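Local coordinates for protein putative adhesin (Bacteroides thetaiotaomicron, PDB 4QDG) that probably attaches fimbrillin-type pili to the bacterial outer membrane, as a lipoprotein of the FimB/Mfa2 family that carries bound magnesium ions, at residues A[107-112]-A[188-193]; A[179-182]-A[186-189]; A[254-259]-A[279-284]. All blocks are in the same frame, centred on the assembly; numbering follows the deposited sequence.

Contact 1. Residues A[107-112]-A[188-193]; sequences QVELDS and LENGMV
Q107 and L188 meet at the protein surface, where a loop lies over a small antiparallel sheet made of strands 91-94, 107-110 and 180-181. Strand 107-110 is the middle one. Residues 188-193 belong to the loop that leads from strand 180-181 to strand 193-195. The segments touch through side chains alone, at two places.

At the first, the amide end of Q107 comes up against one methyl of L188, with NE2 3.4 Å from CD1. The amide carbon CD of Q107 is 3.8 Å from the same L188 CD1. Q107 runs straight beyond CG (chi2 -175°), and this carries its amide out to the leucine, which it crosses at about a right angle.

At the second, E109 OE2 stands 3.9 Å from N190 ND2. This is a loose polar approach and not a hydrogen bond. The carboxylate and amide planes are turned 62° apart. The other carboxylate oxygen, E109 OE1, makes a salt bridge to K94 on strand 91-94.

L180 of strand 180-181 lies beneath both places, since Q107, E109, L188 and N190 all pack on it. The contact is plain surface packing of a loop against a sheet, away from the metal sites. D177, just before strand 180-181, holds the loop: its OD1 accepts a hydrogen bond from N190 N, and its OD2 one from G191 N.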
ATOM      1  N   GLN A 107      -8.697  14.582   3.670  1.00 37.17           N
ATOM      2  CA  GLN A 107      -8.902  13.415   2.855  1.00 35.15           C
ATOM      3  C   GLN A 107      -7.779  13.338   1.837  1.00 36.87           C
ATOM      4  O   GLN A 107      -7.280  14.388   1.411  1.00 34.89           O
ATOM      5  CB  GLN A 107     -10.256  13.463   2.145  1.00 36.69           C
ATOM      6  CG  GLN A 107     -11.432  13.300   3.081  1.00 37.06           C
ATOM      7  CD  GLN A 107     -12.748  13.225   2.367  1.00 55.10           C
ATOM      8  OE1 GLN A 107     -12.848  13.288   1.138  1.00 56.85           O
ATOM      9  NE2 GLN A 107     -13.799  13.094   3.136  1.00 48.64           N
ATOM     10  N   VAL A 108      -7.383  12.100   1.457  1.00 32.15           N
ATOM     11  CA  VAL A 108      -6.411  11.764   0.417  1.00 32.18           C
ATOM     12  C   VAL A 108      -7.114  10.794  -0.543  1.00 39.05           C
ATOM     13  O   VAL A 108      -7.692   9.787  -0.117  1.00 38.38           O
ATOM     14  CB  VAL A 108      -5.065  11.212   0.975  1.00 34.01           C
ATOM     15  CG1 VAL A 108      -4.175  10.615  -0.111  1.00 32.36           C
ATOM     16  CG2 VAL A 108      -4.322  12.302   1.718  1.00 34.67           C
ATOM     17  N   GLU A 109      -7.081  11.111  -1.835  1.00 38.48           N
ATOM     18  CA  GLU A 109      -7.698  10.281  -2.854  1.00 38.79           C
ATOM     19  C   GLU A 109      -6.703   9.922  -3.931  1.00 37.23           C
ATOM     20  O   GLU A 109      -5.828  10.719  -4.237  1.00 34.23           O
ATOM     21  CB  GLU A 109      -8.890  11.022  -3.485  1.00 42.47           C
ATOM     22  CG  GLU A 109      -9.892  10.078  -4.141  1.00 63.14           C
ATOM     23  CD  GLU A 109     -10.948  10.705  -5.030  1.00 94.03           C
ATOM     24  OE1 GLU A 109     -11.525  11.745  -4.636  1.00 70.78           O
ATOM     25  OE2 GLU A 109     -11.226  10.124  -6.106  1.00100.13           O
ATOM     26  N   LEU A 110      -6.855   8.727  -4.535  1.00 33.41           N
ATOM     27  CA  LEU A 110      -6.029   8.353  -5.684  1.00 31.97           C
ATOM     28  C   LEU A 110      -6.427   9.204  -6.884  1.00 40.23           C
ATOM     29  O   LEU A 110      -7.615   9.434  -7.116  1.00 41.23           O
ATOM     30  CB  LEU A 110      -6.195   6.858  -6.026  1.00 30.33           C
ATOM     31  CG  LEU A 110      -5.349   6.308  -7.194  1.00 33.66           C
ATOM     32  CD1 LEU A 110      -3.931   5.977  -6.756  1.00 30.83           C
ATOM     33  CD2 LEU A 110      -5.983   5.087  -7.809  1.00 36.14           C
ATOM     34  N   ASP A 111      -5.433   9.656  -7.648  1.00 39.05           N
ATOM     35  CA  ASP A 111      -5.641  10.329  -8.923  1.00 40.07           C
ATOM     36  C   ASP A 111      -6.183   9.250  -9.876  1.00 43.70           C
ATOM     37  O   ASP A 111      -5.487   8.266 -10.131  1.00 42.82           O
ATOM     38  CB  ASP A 111      -4.300  10.934  -9.409  1.00 41.98           C
ATOM     39  CG  ASP A 111      -4.325  11.733 -10.708  1.00 50.79           C
ATOM     40  OD1 ASP A 111      -5.318  11.603 -11.484  1.00 48.95           O
ATOM     41  OD2 ASP A 111      -3.345  12.465 -10.967  1.00 60.75           O
ATOM     42  N   SER A 112      -7.442   9.391 -10.326  1.00 41.64           N
ATOM     43  CA  SER A 112      -8.148   8.431 -11.194  1.00 41.94           C
ATOM     44  C   SER A 112      -7.393   8.079 -12.505  1.00 44.99           C
ATOM     45  O   SER A 112      -7.606   6.998 -13.058  1.00 44.27           O
ATOM     46  CB  SER A 112      -9.537   8.955 -11.534  1.00 47.55           C
ATOM     47  OG  SER A 112      -9.465  10.146 -12.307  1.00 63.76           O
ATOM     48  N   LEU A 188     -12.787   5.407   3.081  1.00 33.64           N
ATOM     49  CA  LEU A 188     -14.122   5.982   2.955  1.00 35.24           C
ATOM     50  C   LEU A 188     -14.811   5.424   1.715  1.00 36.59           C
ATOM     51  O   LEU A 188     -14.228   5.488   0.643  1.00 35.01           O
ATOM     52  CB  LEU A 188     -14.044   7.508   2.854  1.00 36.50           C
ATOM     53  CG  LEU A 188     -13.730   8.295   4.121  1.00 42.22           C
ATOM     54  CD1 LEU A 188     -13.576   9.760   3.787  1.00 42.08           C
ATOM     55  CD2 LEU A 188     -14.838   8.157   5.177  1.00 46.04           C
ATOM     56  N   GLU A 189     -16.053   4.937   1.833  1.00 33.91           N
ATOM     57  CA  GLU A 189     -16.809   4.387   0.694  1.00 33.38           C
ATOM     58  C   GLU A 189     -16.982   5.453  -0.402  1.00 38.62           C
ATOM     59  O   GLU A 189     -17.516   6.527  -0.139  1.00 39.82           O
ATOM     60  CB  GLU A 189     -18.156   3.819   1.159  1.00 34.80           C
ATOM     61  CG  GLU A 189     -18.769   2.872   0.145  1.00 41.22           C
ATOM     62  CD  GLU A 189     -19.952   2.039   0.608  1.00 59.94           C
ATOM     63  OE1 GLU A 189     -20.260   2.047   1.822  1.00 57.34           O
ATOM     64  OE2 GLU A 189     -20.576   1.379  -0.252  1.00 56.06           O
ATOM     65  N   ASN A 190     -16.467   5.174  -1.609  1.00 35.31           N
ATOM     66  CA  ASN A 190     -16.450   6.146  -2.703  1.00 35.11           C
ATOM     67  C   ASN A 190     -16.890   5.537  -4.053  1.00 39.10           C
ATOM     68  O   ASN A 190     -16.956   6.243  -5.066  1.00 40.75           O
ATOM     69  CB  ASN A 190     -15.024   6.719  -2.820  1.00 35.48           C
ATOM     70  CG  ASN A 190     -14.918   7.962  -3.674  1.00 58.90           C
ATOM     71  OD1 ASN A 190     -15.561   8.980  -3.420  1.00 55.07           O
ATOM     72  ND2 ASN A 190     -14.151   7.892  -4.737  1.00 48.57           N
ATOM     73  N   GLY A 191     -17.226   4.255  -4.044  1.00 33.25           N
ATOM     74  CA  GLY A 191     -17.627   3.525  -5.240  1.00 32.38           C
ATOM     75  C   GLY A 191     -16.490   2.634  -5.728  1.00 35.41           C
ATOM     76  O   GLY A 191     -15.300   2.989  -5.629  1.00 33.31           O
HETATM   77  N   MSE A 192     -16.864   1.459  -6.257  1.00 31.82           N
HETATM   78  CA  MSE A 192     -15.954   0.457  -6.762  1.00 30.90           C
HETATM   79  C   MSE A 192     -15.054   0.997  -7.871  1.00 37.94           C
HETATM   80  O   MSE A 192     -15.489   1.765  -8.732  1.00 40.16           O
HETATM   81  CB  MSE A 192     -16.763  -0.734  -7.280  1.00 33.50           C
HETATM   82  CG  MSE A 192     -15.904  -1.912  -7.697  1.00 39.63           C
HETATM   83 SE   MSE A 192     -16.882  -3.198  -8.783  0.75 48.52          SE
HETATM   84  CE  MSE A 192     -16.794  -2.231 -10.559  1.00 46.12           C
ATOM     85  N   VAL A 193     -13.799   0.575  -7.834  1.00 34.29           N
ATOM     86  CA  VAL A 193     -12.783   0.859  -8.857  1.00 33.46           C
ATOM     87  C   VAL A 193     -12.287  -0.488  -9.362  1.00 34.63           C
ATOM     88  O   VAL A 193     -12.350  -1.476  -8.631  1.00 33.49           O
ATOM     89  CB  VAL A 193     -11.602   1.774  -8.399  1.00 35.86           C
ATOM     90  CG1 VAL A 193     -12.102   3.147  -7.974  1.00 36.70           C
ATOM     91  CG2 VAL A 193     -10.750   1.120  -7.308  1.00 33.48           C
TER

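Contact 2. Residues A[179-182]-A[186-189]; sequences ILFS and NLLE
Segments 179-182 and 186-189 run antiparallel in a short, hairpin-like turn-back with a single beta bridge and three residues between the arms. Only the first arm holds a strand, 180-181. F181 and L187 form the bridge, a non-hydrogen-bonded pair with CA atoms 4.6 Å apart. A backbone bond lies on each side of this pair. L188 N donates to L180 O at 2.8 Å, and S182 N donates to N186 O at the same length. CA-H...O contacts from L187 to L180 O and from F181 to N186 O add to them. At the open end a water bridges the arms, 3.1 Å from L180 N and 2.6 Å from L188 O, where a direct bond would otherwise continue the pairing.

As a cross-strand pair F181 and L187 share one face. Both hold CG anti to the carbonyl carbon (chi1 -65° and -62°), and the side chains lie side by side, pointing the same way. L187 CD2 sits over the F181 ring as a CH-pi contact, 4.0 Å from the centroid and displaced toward the rim.

L180, S182 and L188 lie on the other face. L188 CB rests 3.8 Å from L180 CD2, and L188 CD1 is 3.7 Å from S182 CB. S182 OG bonds to D184 OD1 within the turn.

The turn-back joins the three-stranded sheet through its first arm, the neighbour of strand 107-110, and the F181 side chain packs on F91 of strand 91-94.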
ATOM      1  N   ILE A 179      -9.910   3.857  -2.697  1.00 30.47           N
ATOM      2  CA  ILE A 179      -9.069   4.939  -3.216  1.00 30.26           C
ATOM      3  C   ILE A 179      -9.279   6.281  -2.476  1.00 34.98           C
ATOM      4  O   ILE A 179      -8.599   7.257  -2.813  1.00 34.91           O
ATOM      5  CB  ILE A 179      -9.196   5.118  -4.748  1.00 33.17           C
ATOM      6  CG1 ILE A 179     -10.564   5.679  -5.170  1.00 35.30           C
ATOM      7  CG2 ILE A 179      -8.804   3.844  -5.489  1.00 32.40           C
ATOM      8  CD1 ILE A 179     -10.489   6.548  -6.407  1.00 36.46           C
ATOM      9  N   LEU A 180     -10.174   6.319  -1.465  1.00 30.77           N
ATOM     10  CA  LEU A 180     -10.430   7.516  -0.662  1.00 30.61           C
ATOM     11  C   LEU A 180     -10.127   7.243   0.806  1.00 31.96           C
ATOM     12  O   LEU A 180     -10.704   6.330   1.397  1.00 30.51           O
ATOM     13  CB  LEU A 180     -11.883   8.009  -0.835  1.00 31.64           C
ATOM     14  CG  LEU A 180     -12.256   9.330  -0.129  1.00 37.64           C
ATOM     15  CD1 LEU A 180     -11.452  10.521  -0.685  1.00 37.79           C
ATOM     16  CD2 LEU A 180     -13.775   9.616  -0.246  1.00 42.14           C
ATOM     17  N   PHE A 181      -9.216   8.034   1.381  1.00 28.52           N
ATOM     18  CA  PHE A 181      -8.831   7.926   2.789  1.00 28.38           C
ATOM     19  C   PHE A 181      -9.383   9.086   3.607  1.00 34.25           C
ATOM     20  O   PHE A 181      -9.290  10.233   3.166  1.00 33.01           O
ATOM     21  CB  PHE A 181      -7.294   7.909   2.945  1.00 28.85           C
ATOM     22  CG  PHE A 181      -6.575   6.733   2.347  1.00 29.30           C
ATOM     23  CD1 PHE A 181      -6.155   6.755   1.019  1.00 32.11           C
ATOM     24  CD2 PHE A 181      -6.257   5.621   3.125  1.00 28.68           C
ATOM     25  CE1 PHE A 181      -5.469   5.666   0.472  1.00 30.67           C
ATOM     26  CE2 PHE A 181      -5.557   4.537   2.578  1.00 29.68           C
ATOM     27  CZ  PHE A 181      -5.153   4.573   1.262  1.00 26.97           C
ATOM     28  N   SER A 182      -9.887   8.810   4.829  1.00 31.91           N
ATOM     29  CA  SER A 182     -10.260   9.877   5.760  1.00 32.41           C
ATOM     30  C   SER A 182      -8.988  10.319   6.499  1.00 36.76           C
ATOM     31  O   SER A 182      -7.927   9.717   6.299  1.00 35.18           O
ATOM     32  CB  SER A 182     -11.357   9.454   6.739  1.00 36.13           C
ATOM     33  OG  SER A 182     -11.079   8.223   7.382  1.00 46.53           O
ATOM     34  N   ASN A 186      -8.259   5.719   7.583  1.00 29.70           N
ATOM     35  CA  ASN A 186      -9.258   4.695   7.308  1.00 29.63           C
ATOM     36  C   ASN A 186      -9.853   4.929   5.891  1.00 33.66           C
ATOM     37  O   ASN A 186      -9.830   6.065   5.388  1.00 33.01           O
ATOM     38  CB  ASN A 186     -10.373   4.726   8.385  1.00 34.06           C
ATOM     39  CG  ASN A 186     -11.304   3.507   8.381  1.00 71.51           C
ATOM     40  OD1 ASN A 186     -11.060   2.490   7.705  1.00 70.11           O
ATOM     41  ND2 ASN A 186     -12.397   3.573   9.150  1.00 61.50           N
ATOM     42  N   LEU A 187     -10.394   3.868   5.257  1.00 28.41           N
ATOM     43  CA  LEU A 187     -11.002   4.024   3.937  1.00 28.30           C
ATOM     44  C   LEU A 187     -12.405   4.566   4.052  1.00 35.09           C
ATOM     45  O   LEU A 187     -13.130   4.225   4.987  1.00 35.40           O
ATOM     46  CB  LEU A 187     -11.037   2.694   3.144  1.00 26.56           C
ATOM     47  CG  LEU A 187      -9.688   2.069   2.813  1.00 26.58           C
ATOM     48  CD1 LEU A 187      -9.861   0.630   2.361  1.00 21.76           C
ATOM     49  CD2 LEU A 187      -8.860   2.947   1.803  1.00 23.24           C
ATOM     50  N   LEU A 188     -12.787   5.407   3.081  1.00 33.64           N
ATOM     51  CA  LEU A 188     -14.122   5.982   2.955  1.00 35.24           C
ATOM     52  C   LEU A 188     -14.811   5.424   1.715  1.00 36.59           C
ATOM     53  O   LEU A 188     -14.228   5.488   0.643  1.00 35.01           O
ATOM     54  CB  LEU A 188     -14.044   7.508   2.854  1.00 36.50           C
ATOM     55  CG  LEU A 188     -13.730   8.295   4.121  1.00 42.22           C
ATOM     56  CD1 LEU A 188     -13.576   9.760   3.787  1.00 42.08           C
ATOM     57  CD2 LEU A 188     -14.838   8.157   5.177  1.00 46.04           C
ATOM     58  N   GLU A 189     -16.053   4.937   1.833  1.00 33.91           N
ATOM     59  CA  GLU A 189     -16.809   4.387   0.694  1.00 33.38           C
ATOM     60  C   GLU A 189     -16.982   5.453  -0.402  1.00 38.62           C
ATOM     61  O   GLU A 189     -17.516   6.527  -0.139  1.00 39.82           O
ATOM     62  CB  GLU A 189     -18.156   3.819   1.159  1.00 34.80           C
ATOM     63  CG  GLU A 189     -18.769   2.872   0.145  1.00 41.22           C
ATOM     64  CD  GLU A 189     -19.952   2.039   0.608  1.00 59.94           C
ATOM     65  OE1 GLU A 189     -20.260   2.047   1.822  1.00 57.34           O
ATOM     66  OE2 GLU A 189     -20.576   1.379  -0.252  1.00 56.06           O
TER
HETATM   67  O   HOH W   1     -12.352   4.218  -0.636  1.00 31.96           O

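Contact 3. Residues A[254-259]-A[279-284]; sequences NYLLML and WSMIFF
This is a buried, wholly apolar contact between helix 252-263 and strand 278-285, next to a magnesium site. The two segments cross almost at right angles: their directions are 100° apart, and their axes approach to 10.8 Å. L256 and Y255 of the helix meet W279 and M281, which point from the same face of the strand.

L256 is the central residue, and both of its methyls are used. CD1 lies over the face of the W279 six-membered ring, 3.9 Å from the centroid and only 6° off the normal, a CH-pi contact. CD2 turns toward the strand, 3.7 Å from W279 CE3 and 4.0 Å from SE of the selenomethionine M281. L256 CD2 thus lies between the indole and the selenium.

M281 crosses L256 at about a right angle. Its chain bends at the last torsion (chi3 79°), which brings CE within 3.9 Å of Y255 CB. Y255 and M281 also pack on I250 of strand 246-251, and Y255 on I296 of strand 295-298.

The one polar atom of the indole, NE1 of W279, makes a hydrogen bond to OD1 of N151, a residue of a magnesium site. W279 is thus a second-shell residue that probably helps to position N151. The helix packs across one face of a sheet in a mostly beta protein, consistent with the transthyretin-like clan to which the family belongs, with the magnesium site of N151, L273 and E276 beside the indole.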
ATOM      1  N   ASN A 254      -9.666 -12.514   2.158  1.00 28.69           N
ATOM      2  CA  ASN A 254      -9.864 -13.821   2.786  1.00 30.06           C
ATOM      3  C   ASN A 254      -8.777 -14.816   2.405  1.00 31.03           C
ATOM      4  O   ASN A 254      -8.311 -15.560   3.262  1.00 29.50           O
ATOM      5  CB  ASN A 254     -11.222 -14.405   2.387  1.00 30.97           C
ATOM      6  CG  ASN A 254     -12.406 -13.668   2.956  1.00 55.83           C
ATOM      7  OD1 ASN A 254     -12.316 -12.539   3.453  1.00 56.58           O
ATOM      8  ND2 ASN A 254     -13.563 -14.271   2.828  1.00 49.63           N
ATOM      9  N   TYR A 255      -8.369 -14.810   1.128  1.00 27.79           N
ATOM     10  CA  TYR A 255      -7.345 -15.705   0.593  1.00 27.05           C
ATOM     11  C   TYR A 255      -5.995 -15.317   1.163  1.00 29.28           C
ATOM     12  O   TYR A 255      -5.315 -16.196   1.642  1.00 28.64           O
ATOM     13  CB  TYR A 255      -7.366 -15.706  -0.955  1.00 27.86           C
ATOM     14  CG  TYR A 255      -8.309 -16.749  -1.513  1.00 29.29           C
ATOM     15  CD1 TYR A 255      -9.688 -16.641  -1.329  1.00 30.75           C
ATOM     16  CD2 TYR A 255      -7.821 -17.904  -2.119  1.00 30.80           C
ATOM     17  CE1 TYR A 255     -10.560 -17.637  -1.772  1.00 27.81           C
ATOM     18  CE2 TYR A 255      -8.680 -18.925  -2.527  1.00 32.72           C
ATOM     19  CZ  TYR A 255     -10.053 -18.774  -2.376  1.00 37.57           C
ATOM     20  OH  TYR A 255     -10.907 -19.752  -2.834  1.00 36.95           O
ATOM     21  N   LEU A 256      -5.688 -14.016   1.286  1.00 26.07           N
ATOM     22  CA  LEU A 256      -4.389 -13.593   1.853  1.00 26.44           C
ATOM     23  C   LEU A 256      -4.300 -13.915   3.336  1.00 30.56           C
ATOM     24  O   LEU A 256      -3.226 -14.237   3.827  1.00 29.75           O
ATOM     25  CB  LEU A 256      -4.090 -12.090   1.637  1.00 25.25           C
ATOM     26  CG  LEU A 256      -4.103 -11.563   0.208  1.00 28.89           C
ATOM     27  CD1 LEU A 256      -3.944 -10.062   0.212  1.00 28.25           C
ATOM     28  CD2 LEU A 256      -3.037 -12.221  -0.642  1.00 30.05           C
ATOM     29  N   LEU A 257      -5.434 -13.812   4.039  1.00 27.28           N
ATOM     30  CA  LEU A 257      -5.506 -14.087   5.463  1.00 26.31           C
ATOM     31  C   LEU A 257      -5.366 -15.602   5.711  1.00 29.57           C
ATOM     32  O   LEU A 257      -5.077 -15.963   6.841  1.00 29.82           O
ATOM     33  CB  LEU A 257      -6.805 -13.507   6.085  1.00 25.53           C
ATOM     34  CG  LEU A 257      -6.920 -11.960   6.168  1.00 27.41           C
ATOM     35  CD1 LEU A 257      -8.303 -11.536   6.682  1.00 25.85           C
ATOM     36  CD2 LEU A 257      -5.806 -11.335   7.021  1.00 26.99           C
HETATM   37  N   MSE A 258      -5.491 -16.473   4.666  1.00 26.32           N
HETATM   38  CA  MSE A 258      -5.232 -17.920   4.852  1.00 28.26           C
HETATM   39  C   MSE A 258      -3.712 -18.125   5.043  1.00 31.84           C
HETATM   40  O   MSE A 258      -3.314 -19.079   5.701  1.00 32.08           O
HETATM   41  CB  MSE A 258      -5.756 -18.808   3.706  1.00 30.03           C
HETATM   42  CG  MSE A 258      -7.251 -18.822   3.545  1.00 37.17           C
HETATM   43 SE   MSE A 258      -7.728 -19.545   1.750  0.75 46.28          SE
HETATM   44  CE  MSE A 258      -9.742 -19.132   1.810  1.00 42.80           C
ATOM     45  N   LEU A 259      -2.875 -17.196   4.512  1.00 26.49           N
ATOM     46  CA  LEU A 259      -1.442 -17.253   4.744  1.00 26.76           C
ATOM     47  C   LEU A 259      -1.161 -16.818   6.204  1.00 33.72           C
ATOM     48  O   LEU A 259      -0.349 -17.438   6.881  1.00 34.63           O
ATOM     49  CB  LEU A 259      -0.663 -16.373   3.742  1.00 26.02           C
ATOM     50  CG  LEU A 259       0.862 -16.283   3.980  1.00 29.74           C
ATOM     51  CD1 LEU A 259       1.524 -17.607   3.645  1.00 29.80           C
ATOM     52  CD2 LEU A 259       1.484 -15.191   3.135  1.00 29.94           C
ATOM     53  N   TRP A 279       3.023  -8.938  -2.520  1.00 26.14           N
ATOM     54  CA  TRP A 279       2.249 -10.175  -2.516  1.00 24.16           C
ATOM     55  C   TRP A 279       2.419 -10.946  -3.793  1.00 30.32           C
ATOM     56  O   TRP A 279       2.542 -10.351  -4.869  1.00 30.88           O
ATOM     57  CB  TRP A 279       0.760  -9.836  -2.354  1.00 21.69           C
ATOM     58  CG  TRP A 279       0.423  -8.951  -1.185  1.00 21.81           C
ATOM     59  CD1 TRP A 279       0.298  -7.593  -1.193  1.00 24.21           C
ATOM     60  CD2 TRP A 279       0.062  -9.380   0.135  1.00 21.37           C
ATOM     61  NE1 TRP A 279      -0.066  -7.142   0.051  1.00 23.26           N
ATOM     62  CE2 TRP A 279      -0.228  -8.217   0.887  1.00 25.02           C
ATOM     63  CE3 TRP A 279       0.008 -10.636   0.773  1.00 22.82           C
ATOM     64  CZ2 TRP A 279      -0.611  -8.272   2.236  1.00 23.54           C
ATOM     65  CZ3 TRP A 279      -0.366 -10.690   2.110  1.00 23.90           C
ATOM     66  CH2 TRP A 279      -0.665  -9.514   2.826  1.00 24.19           C
ATOM     67  N   SER A 280       2.363 -12.275  -3.701  1.00 26.13           N
ATOM     68  CA  SER A 280       2.423 -13.129  -4.882  1.00 24.56           C
ATOM     69  C   SER A 280       1.490 -14.295  -4.687  1.00 31.80           C
ATOM     70  O   SER A 280       1.349 -14.804  -3.566  1.00 32.35           O
ATOM     71  CB  SER A 280       3.842 -13.565  -5.237  1.00 22.36           C
ATOM     72  OG  SER A 280       4.423 -14.441  -4.293  1.00 36.58           O
HETATM   73  N   MSE A 281       0.752 -14.638  -5.741  1.00 28.21           N
HETATM   74  CA  MSE A 281      -0.221 -15.722  -5.661  1.00 28.02           C
HETATM   75  C   MSE A 281      -0.136 -16.607  -6.882  1.00 29.64           C
HETATM   76  O   MSE A 281      -0.310 -16.130  -8.001  1.00 27.60           O
HETATM   77  CB  MSE A 281      -1.637 -15.177  -5.516  1.00 30.10           C
HETATM   78  CG  MSE A 281      -1.830 -14.240  -4.351  1.00 37.47           C
HETATM   79 SE   MSE A 281      -3.655 -13.547  -4.376  0.75 45.96          SE
HETATM   80  CE  MSE A 281      -4.572 -15.111  -3.605  1.00 41.10           C
ATOM     81  N   ILE A 282       0.107 -17.895  -6.663  1.00 25.33           N
ATOM     82  CA  ILE A 282       0.200 -18.865  -7.750  1.00 25.50           C
ATOM     83  C   ILE A 282      -1.049 -19.735  -7.742  1.00 30.71           C
ATOM     84  O   ILE A 282      -1.343 -20.386  -6.740  1.00 27.63           O
ATOM     85  CB  ILE A 282       1.493 -19.725  -7.710  1.00 27.84           C
ATOM     86  CG1 ILE A 282       2.755 -18.820  -7.649  1.00 27.41           C
ATOM     87  CG2 ILE A 282       1.531 -20.664  -8.924  1.00 29.60           C
ATOM     88  CD1 ILE A 282       4.017 -19.542  -7.314  1.00 35.95           C
ATOM     89  N   PHE A 283      -1.774 -19.718  -8.865  1.00 27.98           N
ATOM     90  CA  PHE A 283      -2.949 -20.546  -9.086  1.00 27.34           C
ATOM     91  C   PHE A 283      -2.558 -21.652 -10.073  1.00 30.16           C
ATOM     92  O   PHE A 283      -1.926 -21.375 -11.098  1.00 29.10           O
ATOM     93  CB  PHE A 283      -4.137 -19.706  -9.597  1.00 28.54           C
ATOM     94  CG  PHE A 283      -4.638 -18.653  -8.626  1.00 29.45           C
ATOM     95  CD1 PHE A 283      -4.036 -17.401  -8.557  1.00 32.21           C
ATOM     96  CD2 PHE A 283      -5.730 -18.905  -7.805  1.00 30.81           C
ATOM     97  CE1 PHE A 283      -4.499 -16.429  -7.658  1.00 32.48           C
ATOM     98  CE2 PHE A 283      -6.189 -17.937  -6.908  1.00 33.98           C
ATOM     99  CZ  PHE A 283      -5.574 -16.699  -6.847  1.00 32.09           C
ATOM    100  N   PHE A 284      -2.907 -22.899  -9.754  1.00 27.12           N
ATOM    101  CA  PHE A 284      -2.567 -24.035 -10.618  1.00 26.79           C
ATOM    102  C   PHE A 284      -3.752 -24.380 -11.511  1.00 29.09           C
ATOM    103  O   PHE A 284      -4.899 -24.373 -11.055  1.00 28.19           O
ATOM    104  CB  PHE A 284      -2.079 -25.244  -9.805  1.00 28.26           C
ATOM    105  CG  PHE A 284      -0.832 -24.895  -9.031  1.00 29.76           C
ATOM    106  CD1 PHE A 284       0.423 -24.963  -9.637  1.00 34.06           C
ATOM    107  CD2 PHE A 284      -0.914 -24.427  -7.725  1.00 28.90           C
ATOM    108  CE1 PHE A 284       1.574 -24.613  -8.930  1.00 34.27           C
ATOM    109  CE2 PHE A 284       0.226 -24.042  -7.035  1.00 32.00           C
ATOM    110  CZ  PHE A 284       1.463 -24.122  -7.642  1.00 31.13           C
TER

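Contacts 1 and 2 form one unit, with centres 6 Å apart and L188 and E189 in common. Strands 107-110 and 180-181 pair directly: V108 O is 2.8 Å from F181 N, and L110 N is 2.9 Å from I179 O, both probable hydrogen bonds. Contact 3 lies apart. Its centre is 25 Å from that of contact 1 and 24 Å from that of contact 2, and its nearest atoms are about 15 and 12 Å away. Magnesium gives a reference point. The W279 side chain of contact 3 is about 4 Å from a bound ion. In contact 2, the F181 side chain is about 8 Å from that of N151 and about 10 Å from a bound magnesium ion.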